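Local coordinates for uncharacterized protein (Sulfolobus solfataricus, PDB 4WWM) that belongs to the Urm1 family of ubiquitin-like proteins and probably acts as a protein modifier linked to the proteasome pathway, with a likely role in tRNA processing, at residues L27-L30 and V31-S35; N45-K48 and S49-I53. All blocks are in the same frame, centred on the assembly; numbering follows the deposited sequence. Where two conformers were deposited one is given.

Contact 1. Residues L27-L30 and V31-S35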
loop_
_atom_site.group_PDB
_atom_site.type_symbol
_atom_site.label_atom_id
_atom_site.label_comp_id
_atom_site.label_asym_id
_atom_site.label_seq_id
_atom_site.Cartn_x
_atom_site.Cartn_y
_atom_site.Cartn_z
ATOM N N LEU A 27 7.639 -2.127 1.100
ATOM C CA LEU A 27 7.962 -0.821 1.659
ATOM C C LEU A 27 8.195 0.196 0.546
ATOM O O LEU A 27 7.728 1.330 0.624
ATOM C CB LEU A 27 9.197 -0.900 2.558
ATOM C CG LEU A 27 9.673 0.445 3.114
ATOM C CD1 LEU A 27 8.591 1.087 3.970
ATOM C CD2 LEU A 27 10.954 0.280 3.916
ATOM N N ARG A 28 8.915 -0.221 -0.490
ATOM C CA ARG A 28 9.228 0.665 -1.603
ATOM C C ARG A 28 7.974 1.002 -2.403
ATOM O O ARG A 28 7.843 2.117 -2.912
ATOM C CB ARG A 28 10.284 0.033 -2.512
ATOM C CG ARG A 28 11.621 -0.200 -1.822
ATOM C CD ARG A 28 12.756 0.499 -2.551
ATOM N NE ARG A 28 12.885 0.036 -3.930
ATOM C CZ ARG A 28 13.575 0.668 -4.875
ATOM N NH1 ARG A 28 14.201 1.807 -4.603
ATOM N NH2 ARG A 28 13.630 0.164 -6.100
ATOM N N VAL A 29 7.059 0.044 -2.515
ATOM C CA VAL A 29 5.762 0.307 -3.130
ATOM C C VAL A 29 5.088 1.448 -2.376
ATOM O O VAL A 29 4.663 2.435 -2.977
ATOM C CB VAL A 29 4.851 -0.949 -3.122
ATOM C CG1 VAL A 29 3.423 -0.614 -3.568
ATOM C CG2 VAL A 29 5.428 -2.032 -4.013
ATOM N N LEU A 30 5.020 1.319 -1.056
ATOM C CA LEU A 30 4.323 2.300 -0.233
ATOM C C LEU A 30 5.006 3.661 -0.284
ATOM O O LEU A 30 4.334 4.690 -0.300
ATOM C CB LEU A 30 4.228 1.810 1.213
ATOM C CG LEU A 30 3.516 0.467 1.403
ATOM C CD1 LEU A 30 3.550 0.040 2.863
ATOM C CD2 LEU A 30 2.083 0.518 0.896
ATOM N N VAL A 31 6.334 3.670 -0.315
ATOM C CA VAL A 31 7.077 4.925 -0.373
ATOM C C VAL A 31 6.829 5.631 -1.706
ATOM O O VAL A 31 6.723 6.856 -1.749
ATOM C CB VAL A 31 8.593 4.702 -0.168
ATOM C CG1 VAL A 31 9.395 5.949 -0.542
ATOM C CG2 VAL A 31 8.880 4.322 1.276
ATOM N N LYS A 32 6.738 4.863 -2.789
ATOM C CA LYS A 32 6.484 5.446 -4.104
ATOM C C LYS A 32 5.078 6.039 -4.174
ATOM O O LYS A 32 4.871 7.095 -4.767
ATOM C CB LYS A 32 6.664 4.404 -5.211
ATOM C CG LYS A 32 6.331 4.937 -6.607
ATOM C CD LYS A 32 6.739 3.972 -7.710
ATOM C CE LYS A 32 8.250 3.901 -7.871
ATOM N NZ LYS A 32 8.658 2.940 -8.935
ATOM N N ILE A 33 4.120 5.346 -3.569
ATOM C CA ILE A 33 2.744 5.818 -3.510
ATOM C C ILE A 33 2.633 7.047 -2.605
ATOM O O ILE A 33 1.979 8.035 -2.955
ATOM C CB ILE A 33 1.801 4.699 -2.994
ATOM C CG1 ILE A 33 1.757 3.529 -3.982
ATOM C CG2 ILE A 33 0.392 5.222 -2.745
ATOM C CD1 ILE A 33 1.218 3.875 -5.360
ATOM N N ASP A 34 3.287 6.980 -1.450
ATOM C CA ASP A 34 3.111 7.964 -0.385
ATOM C C ASP A 34 4.188 9.048 -0.405
ATOM O O ASP A 34 4.326 9.814 0.554
ATOM C CB ASP A 34 3.123 7.251 0.968
ATOM C CG ASP A 34 2.457 8.055 2.066
ATOM O OD1 ASP A 34 1.404 8.672 1.806
ATOM O OD2 ASP A 34 2.981 8.052 3.199
ATOM N N SER A 35 4.930 9.111 -1.508
ATOM C CA SER A 35 6.168 9.888 -1.599
ATOM C C SER A 35 6.092 11.288 -0.985
ATOM O O SER A 35 6.697 11.544 0.055
ATOM C CB SER A 35 6.592 10.002 -3.066
ATOM O OG SER A 35 7.851 10.640 -3.185
#

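Contact 2. Residues N45-K48 and S49-I53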
loop_
_atom_site.group_PDB
_atom_site.type_symbol
_atom_site.label_atom_id
_atom_site.label_comp_id
_atom_site.label_asym_id
_atom_site.label_seq_id
_atom_site.Cartn_x
_atom_site.Cartn_y
_atom_site.Cartn_z
ATOM N N ASN A 45 8.617 5.969 8.010
ATOM C CA ASN A 45 8.155 5.010 7.003
ATOM C C ASN A 45 7.360 3.839 7.588
ATOM O O ASN A 45 7.024 2.893 6.874
ATOM C CB ASN A 45 9.337 4.466 6.188
ATOM C CG ASN A 45 9.949 5.513 5.272
ATOM O OD1 ASN A 45 9.349 6.556 5.008
ATOM N ND2 ASN A 45 11.148 5.230 4.772
ATOM N N GLN A 46 7.059 3.898 8.881
ATOM C CA GLN A 46 6.175 2.920 9.500
ATOM C C GLN A 46 4.734 3.239 9.109
ATOM O O GLN A 46 4.358 4.406 8.990
ATOM C CB GLN A 46 6.340 2.927 11.024
ATOM C CG GLN A 46 5.365 2.027 11.782
ATOM C CD GLN A 46 5.451 2.214 13.288
ATOM O OE1 GLN A 46 6.335 2.909 13.791
ATOM N NE2 GLN A 46 4.528 1.593 14.015
ATOM N N LEU A 47 3.939 2.198 8.897
ATOM C CA LEU A 47 2.532 2.365 8.549
ATOM C C LEU A 47 1.769 3.067 9.659
ATOM O O LEU A 47 1.982 2.793 10.838
ATOM C CB LEU A 47 1.879 1.012 8.270
ATOM C CG LEU A 47 1.903 0.483 6.839
ATOM C CD1 LEU A 47 1.391 -0.943 6.835
ATOM C CD2 LEU A 47 1.063 1.356 5.921
ATOM N N LYS A 48 0.879 3.977 9.283
ATOM C CA LYS A 48 0.035 4.639 10.265
ATOM C C LYS A 48 -1.017 3.661 10.763
ATOM O O LYS A 48 -1.318 2.668 10.101
ATOM C CB LYS A 48 -0.637 5.876 9.675
ATOM C CG LYS A 48 0.315 7.012 9.356
ATOM C CD LYS A 48 -0.449 8.229 8.872
ATOM C CE LYS A 48 0.483 9.335 8.421
ATOM N NZ LYS A 48 -0.273 10.557 8.044
ATOM N N SER A 49 -1.573 3.934 11.936
ATOM C CA SER A 49 -2.645 3.104 12.459
ATOM C C SER A 49 -3.899 3.326 11.624
ATOM O O SER A 49 -4.042 4.354 10.961
ATOM C CB SER A 49 -2.914 3.419 13.931
ATOM O OG SER A 49 -3.435 4.724 14.089
ATOM N N GLY A 50 -4.798 2.351 11.643
ATOM C CA GLY A 50 -6.034 2.451 10.895
ATOM C C GLY A 50 -5.838 2.191 9.415
ATOM O O GLY A 50 -6.736 2.457 8.622
ATOM N N ILE A 51 -4.662 1.686 9.044
ATOM C CA ILE A 51 -4.395 1.265 7.671
ATOM C C ILE A 51 -4.008 -0.206 7.628
ATOM O O ILE A 51 -3.072 -0.634 8.303
ATOM C CB ILE A 51 -3.268 2.084 7.017
ATOM C CG1 ILE A 51 -3.621 3.572 7.019
ATOM C CG2 ILE A 51 -3.019 1.596 5.583
ATOM C CD1 ILE A 51 -2.498 4.458 6.558
ATOM N N LEU A 52 -4.733 -0.967 6.816
ATOM C CA LEU A 52 -4.436 -2.375 6.599
ATOM C C LEU A 52 -4.003 -2.579 5.159
ATOM O O LEU A 52 -4.436 -1.842 4.270
ATOM C CB LEU A 52 -5.658 -3.235 6.910
ATOM C CG LEU A 52 -6.259 -3.024 8.299
ATOM C CD1 LEU A 52 -7.513 -3.853 8.442
ATOM C CD2 LEU A 52 -5.254 -3.376 9.384
ATOM N N ILE A 53 -3.150 -3.572 4.937
ATOM C CA ILE A 53 -2.709 -3.904 3.590
ATOM C C ILE A 53 -2.965 -5.374 3.302
ATOM O O ILE A 53 -2.546 -6.252 4.059
ATOM C CB ILE A 53 -1.215 -3.592 3.378
ATOM C CG1 ILE A 53 -0.939 -2.116 3.680
ATOM C CG2 ILE A 53 -0.799 -3.937 1.948
ATOM C CD1 ILE A 53 0.507 -1.710 3.492
HETATM O O HOH W 1 -2.143 0.274 10.417
#

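Contact 1. Residues L27-L30 and V31-S35
The flat groups joining V29 to I33 and L30 to D34 are peptide units, with no aromatic ring among them. V29 O receives I33 N at 3.0 Å, and L30 O takes D34 N at 2.8 Å. Two further bonds of the same spacing, V31 N to L27 O and K32 N to R28 O, make four successive i to i+4 links, the evidence for an alpha helix. The helical backbone conformation ends at D34 (phi -97°, psi 14°); its carboxylate, the other flat group, receives backbone N-H groups of the following loop, OD1 those of L39 and I40, OD2 that of L41.

Aliphatic branches fold back over the carbonyls. V31 CG2, beside its own backbone N, lies 3.3 Å from L27 O and 4.2 Å from L27 CD1. I33 CG1 likewise stands 3.3 Å from V29 O, put there by a chi1 of -65°. K32 turns outward to a salt bridge with D23, whereas V29 and L30 pack on strand 73-78 and I33 on F14. A helix packed across a mixed sheet is the arrangement expected of the beta-grasp fold, to which ubiquitin-like Urm1 proteins belong.

Contact 2. Residues N45-K48 and S49-I53
I51 reaches back across a tight turn to K48. Its CB lies 3.7 Å from K48 O, and CG1 stays close to the same oxygen. CD1, at the tip, meets K48 CB at 3.9 Å, so the longer branch runs back along the start of the turn. This path follows from chi1 of -58°, which places CG1 beside the I51 backbone N and sets CG2 anti to that nitrogen, where it approaches L47 CD2 at 4.1 Å. L47 was modelled in two conformers, so its contacts, including 3.5 Å from CD1 to I53 CD1, hold for one of them and are less certain; in that one its forked end crosses I51 and I53 at a slant.

K48 to I51 form a type II beta turn in which G50 takes a positive phi of 77°, a value that favours glycine. A water donates to K48 O at 2.6 Å and to I51 O at 2.5 Å, tying the two ends of the turn together through their carbonyls. The K48 side chain is extended beyond CG, and its NZ bonds to H38 O of the preceding loop.

Chemically, the contact is mixed: aliphatic branches of L47, K48, I51 and I53 pack between the two arms that flank the turn, while a solvent molecule bridges two carbonyl oxygens that, both being acceptors, could not bond to each other directly.

Overall arrangement
Read from the N terminus, the chain passes strand 3-6, helix 10-14 and strand 18-20 before helix 26-33, where contact 1 closes successive helical turns and the start of the exit loop. That loop runs on to contact 2, which closes the turn leading into strand 51-55. The contacts are therefore in series, neither nested nor crossed, with centres about 12 Å apart. They meet nonetheless: L30 CD1 packs on I53 CD1 at 3.6 Å, and both residues also touch strand 73-78, the middle of the sheet, so helix and strand 51-55 share an apolar core there. The loop meets the helix at the surface, where L27 CD1 lies 3.8 Å from N45 O.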